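PDB 6USS: sulfatase from Bacteroides fragilis CAG:558, which probably hydrolyses sulfate esters as a calcium-dependent arylsulfatase of the gut microbiome. Local coordinates for residues 149-152 against 153-156; 381-384 against 385-389. The protein carries 1 engineered substitution. One frame throughout, in Å; residues are numbered along the deposited sequence.

Contact 1: residues 149-152 against 153-156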
loop_
_atom_site.group_PDB
_atom_site.type_symbol
_atom_site.label_atom_id
_atom_site.label_comp_id
_atom_site.label_asym_id
_atom_site.label_seq_id
_atom_site.Cartn_x
_atom_site.Cartn_y
_atom_site.Cartn_z
ATOM N N LEU A 149 1.802 -13.381 1.883
ATOM C CA LEU A 149 0.953 -13.958 0.850
ATOM C C LEU A 149 0.398 -12.887 -0.091
ATOM O O LEU A 149 0.305 -13.109 -1.305
ATOM C CB LEU A 149 -0.172 -14.749 1.509
ATOM C CG LEU A 149 -1.359 -15.232 0.669
ATOM C CD1 LEU A 149 -0.969 -16.226 -0.415
ATOM C CD2 LEU A 149 -2.386 -15.848 1.579
ATOM N N ALA A 150 0.019 -11.719 0.449
ATOM C CA ALA A 150 -0.547 -10.660 -0.385
ATOM C C ALA A 150 0.505 -10.004 -1.265
ATOM O O ALA A 150 0.178 -9.520 -2.359
ATOM C CB ALA A 150 -1.225 -9.596 0.483
ATOM N N GLU A 151 1.757 -9.946 -0.794
ATOM C CA GLU A 151 2.848 -9.433 -1.616
ATOM C C GLU A 151 3.049 -10.290 -2.861
ATOM O O GLU A 151 3.275 -9.764 -3.958
ATOM C CB GLU A 151 4.138 -9.375 -0.794
ATOM C CG GLU A 151 5.253 -8.510 -1.400
ATOM C CD GLU A 151 4.916 -7.007 -1.390
ATOM O OE1 GLU A 151 4.368 -6.524 -0.369
ATOM O OE2 GLU A 151 5.203 -6.315 -2.400
ATOM N N ILE A 152 2.960 -11.613 -2.716
ATOM C CA ILE A 152 3.216 -12.496 -3.849
ATOM C C ILE A 152 2.082 -12.408 -4.862
ATOM O O ILE A 152 2.316 -12.378 -6.080
ATOM C CB ILE A 152 3.434 -13.938 -3.361
ATOM C CG1 ILE A 152 4.632 -14.012 -2.415
ATOM C CG2 ILE A 152 3.692 -14.845 -4.528
ATOM C CD1 ILE A 152 4.824 -15.401 -1.862
ATOM N N LEU A 153 0.837 -12.369 -4.372
ATOM C CA LEU A 153 -0.301 -12.108 -5.246
ATOM C C LEU A 153 -0.157 -10.752 -5.933
ATOM O O LEU A 153 -0.301 -10.649 -7.156
ATOM C CB LEU A 153 -1.608 -12.182 -4.447
ATOM C CG LEU A 153 -2.006 -13.564 -3.921
ATOM C CD1 LEU A 153 -3.216 -13.491 -3.004
ATOM C CD2 LEU A 153 -2.282 -14.490 -5.074
ATOM N N LYS A 154 0.143 -9.701 -5.157
ATOM C CA LYS A 154 0.315 -8.362 -5.723
ATOM C C LYS A 154 1.401 -8.358 -6.796
ATOM O O LYS A 154 1.174 -7.902 -7.925
ATOM C CB LYS A 154 0.640 -7.367 -4.603
ATOM C CG LYS A 154 0.747 -5.882 -5.003
ATOM C CD LYS A 154 1.549 -5.082 -3.937
ATOM C CE LYS A 154 2.543 -4.080 -4.582
ATOM N NZ LYS A 154 1.920 -3.186 -5.681
ATOM N N ASP A 155 2.574 -8.913 -6.476
ATOM C CA ASP A 155 3.691 -8.906 -7.411
ATOM C C ASP A 155 3.438 -9.770 -8.638
ATOM O O ASP A 155 4.140 -9.619 -9.645
ATOM C CB ASP A 155 4.969 -9.363 -6.705
ATOM C CG ASP A 155 5.393 -8.424 -5.552
ATOM O OD1 ASP A 155 5.064 -7.204 -5.551
ATOM O OD2 ASP A 155 6.072 -8.926 -4.630
ATOM N N ASN A 156 2.448 -10.660 -8.595
ATOM C CA ASN A 156 2.090 -11.471 -9.752
ATOM C C ASN A 156 0.867 -10.945 -10.495
ATOM O O ASN A 156 0.321 -11.659 -11.342
ATOM C CB ASN A 156 1.853 -12.920 -9.336
ATOM C CG ASN A 156 3.137 -13.705 -9.229
ATOM O OD1 ASN A 156 3.557 -14.367 -10.182
ATOM N ND2 ASN A 156 3.770 -13.646 -8.061
#

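Contact 2: residues 381-384 against 385-389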
loop_
_atom_site.group_PDB
_atom_site.type_symbol
_atom_site.label_atom_id
_atom_site.label_comp_id
_atom_site.label_asym_id
_atom_site.label_seq_id
_atom_site.Cartn_x
_atom_site.Cartn_y
_atom_site.Cartn_z
ATOM N N GLU A 381 -2.020 -22.867 7.880
ATOM C CA GLU A 381 -0.854 -22.500 7.065
ATOM C C GLU A 381 -0.922 -23.063 5.651
ATOM O O GLU A 381 -0.217 -22.557 4.771
ATOM C CB GLU A 381 0.468 -22.949 7.705
ATOM C CG GLU A 381 0.587 -24.436 7.945
ATOM C CD GLU A 381 0.450 -24.778 9.430
ATOM O OE1 GLU A 381 1.172 -25.696 9.896
ATOM O OE2 GLU A 381 -0.376 -24.124 10.126
ATOM N N ASP A 382 -1.742 -24.098 5.417
ATOM C CA ASP A 382 -1.930 -24.635 4.069
ATOM C C ASP A 382 -2.622 -23.645 3.130
ATOM O O ASP A 382 -2.454 -23.738 1.901
ATOM C CB ASP A 382 -2.754 -25.924 4.112
ATOM C CG ASP A 382 -2.162 -26.983 5.025
ATOM O OD1 ASP A 382 -0.954 -26.904 5.347
ATOM O OD2 ASP A 382 -2.923 -27.896 5.430
ATOM N N PHE A 383 -3.427 -22.724 3.678
ATOM C CA PHE A 383 -4.096 -21.707 2.863
ATOM C C PHE A 383 -3.107 -20.919 2.004
ATOM O O PHE A 383 -3.448 -20.498 0.888
ATOM C CB PHE A 383 -4.885 -20.738 3.759
ATOM C CG PHE A 383 -6.219 -21.264 4.229
ATOM C CD1 PHE A 383 -6.318 -22.473 4.898
ATOM C CD2 PHE A 383 -7.374 -20.519 4.040
ATOM C CE1 PHE A 383 -7.563 -22.951 5.356
ATOM C CE2 PHE A 383 -8.620 -20.983 4.487
ATOM C CZ PHE A 383 -8.714 -22.205 5.144
ATOM N N TYR A 384 -1.870 -20.731 2.509
ATOM C CA TYR A 384 -0.880 -19.920 1.797
ATOM C C TYR A 384 -0.458 -20.558 0.473
ATOM O O TYR A 384 -0.687 -19.948 -0.589
ATOM C CB TYR A 384 0.297 -19.642 2.731
ATOM C CG TYR A 384 1.447 -18.799 2.247
ATOM C CD1 TYR A 384 2.293 -19.239 1.237
ATOM C CD2 TYR A 384 1.739 -17.591 2.873
ATOM C CE1 TYR A 384 3.376 -18.476 0.835
ATOM C CE2 TYR A 384 2.816 -16.830 2.500
ATOM C CZ TYR A 384 3.635 -17.272 1.480
ATOM O OH TYR A 384 4.707 -16.499 1.104
ATOM N N PRO A 385 0.127 -21.771 0.446
ATOM C CA PRO A 385 0.394 -22.401 -0.861
ATOM C C PRO A 385 -0.858 -22.608 -1.685
ATOM O O PRO A 385 -0.775 -22.546 -2.909
ATOM C CB PRO A 385 1.024 -23.759 -0.498
ATOM C CG PRO A 385 1.287 -23.722 0.959
ATOM C CD PRO A 385 0.353 -22.722 1.550
ATOM N N SER A 386 -2.015 -22.868 -1.057
ATOM C CA SER A 386 -3.217 -23.187 -1.833
ATOM C C SER A 386 -3.725 -21.969 -2.587
ATOM O O SER A 386 -4.133 -22.068 -3.750
ATOM C CB SER A 386 -4.324 -23.737 -0.936
ATOM O OG SER A 386 -3.863 -24.831 -0.170
ATOM N N ILE A 387 -3.701 -20.806 -1.945
ATOM C CA ILE A 387 -4.214 -19.612 -2.598
ATOM C C ILE A 387 -3.275 -19.185 -3.732
ATOM O O ILE A 387 -3.726 -18.797 -4.815
ATOM C CB ILE A 387 -4.446 -18.514 -1.540
ATOM C CG1 ILE A 387 -5.739 -18.825 -0.773
ATOM C CG2 ILE A 387 -4.487 -17.138 -2.198
ATOM C CD1 ILE A 387 -5.876 -18.188 0.603
ATOM N N LEU A 388 -1.958 -19.302 -3.523
ATOM C CA LEU A 388 -1.008 -19.008 -4.591
ATOM C C LEU A 388 -1.201 -19.941 -5.783
ATOM O O LEU A 388 -1.055 -19.513 -6.941
ATOM C CB LEU A 388 0.415 -19.099 -4.045
ATOM C CG LEU A 388 0.685 -18.043 -2.965
ATOM C CD1 LEU A 388 2.070 -18.202 -2.381
ATOM C CD2 LEU A 388 0.465 -16.626 -3.497
ATOM N N GLU A 389 -1.514 -21.217 -5.521
ATOM C CA GLU A 389 -1.755 -22.171 -6.600
ATOM C C GLU A 389 -3.071 -21.877 -7.309
ATOM O O GLU A 389 -3.167 -22.010 -8.535
ATOM C CB GLU A 389 -1.748 -23.598 -6.052
ATOM C CG GLU A 389 -2.142 -24.672 -7.066
ATOM C CD GLU A 389 -1.833 -26.091 -6.573
ATOM O OE1 GLU A 389 -1.284 -26.240 -5.446
ATOM O OE2 GLU A 389 -2.120 -27.059 -7.322
#

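Contact 1: residues 149-152 against 153-156
The carbonyl oxygen of Ile152 is gripped twice by Asn156 where helix 149-155 ends. The side-chain amide supplies the firmer bond, ND2 to Ile152 O at 2.8 Å, with the acceptor close to the amide plane and the N-H...O angle at 164°. The backbone N of Asn156 adds a weak second bond to the same oxygen. Asn156 is the first residue to leave helical geometry; its CG stands anti to its own carbonyl carbon (chi1 -83°), which folds the amide back over the last turn. The Asn156 amide lies alongside the Ile152 branch, with Ile152 CG2 3.7 Å from Asn156 ND2. The preceding i to i+4 bonds are regular: Leu153 N, Lys154 N and Asp155 N bond to the carbonyl oxygens of Leu149, Ala150 and Glu151, the last at 2.7 Å. On the apolar flank Leu149 CD1 and Leu153 CD1 approach loosely, at 4.4 Å. The other flank is acidic. Glu151, its chain bent at chi2, brings OE2 to 3.3 Å from Asp155 OD1, the two carboxylate planes turned 53° apart. Asp155 OD2 also lies 3.0 Å from Glu151 O, a close approach of two acceptors and not a hydrogen bond. Gln136 NE2 donates to Glu151 OE1, and Lys154 NZ of the second subunit makes a salt bridge to that same oxygen; OE2 faces its counterpart, Glu151 OE2 of that subunit. Within the chain Lys154 CE passes 4.1 Å from Glu151 OE2, but its ammonium has long, weak pairings with Glu184 and with Glu151 of the second subunit. Such a gathering of acids at a subunit interface would probably raise the cost of full ionisation, a cost that the lysine from the partner chain may offset in part.

Contact 2: residues 381-384 against 385-389
Tyr384 and Leu388 lie one turn apart on helix 383-390, part of the alkaline-phosphatase-like sulfatase fold, and their side chains cross at a slant. The phenol is carried out from the helix with CG anti to the backbone N (chi1 -179°), which sets CE1 3.5 Å from Leu388 CD1. Pro385 meets Tyr384 differently: the two side chains cross at about a right angle, with Pro385 CD 3.3 Å from Tyr384 CB, while the proline nitrogen lies at the edge of the phenol ring, near its plane. The far end of the phenol is fixed by OH bonding to Thr147 O. Phe383 and Ile387 occupy another flank of the helix, where Phe383 CB and Ile387 CD1 are 4.2 Å apart; both side chains rest on Ile318 of strand 315-321, and Phe407 meets the Phe383 ring edge-to-face. Backbone bonds from Ile387 N to Phe383 O, at 2.9 Å, and from Leu388 N to Tyr384 O, nearly straight at 171°, continue the turn. Pro385 has no N-H to give, and its CD lies 3.0 Å from Asp382 O. The Asp382 carboxylate has its partners outside this turn: OD1 takes a hydrogen bond from Ile405 N and a salt bridge from Arg421, and OD2 a bond from Ile379 N. Its carbonyl oxygen accepts two donors from Ser386, which reaches it with both its backbone and its side chain. The backbone N comes in the carbonyl plane at 3.1 Å from Asp382 O, whereas Ser386 OG gives its proton to Asp382 O over 2.7 Å from a position 44° out of that plane.

In the fold
From the N terminus the chain reaches contact 1 first, well before contact 2; the two follow in series, neither nesting nor crossing. Each closes no more than a helical turn, contact 1 at the end of helix 149-155, just before strand 159-164, and contact 2 at the beginning of helix 383-390. Their centres are 12 Å apart, and the helices meet directly: Ile152 CD1 packs 3.2 Å from Tyr384 OH, and Leu149 CD1 lies 3.4 Å from Leu388 CD2. Contact 2 also rests on strand 315-321 of the mixed sheet, whereas contact 1 reaches the second subunit, so together they span from the sheet to the dimer interface.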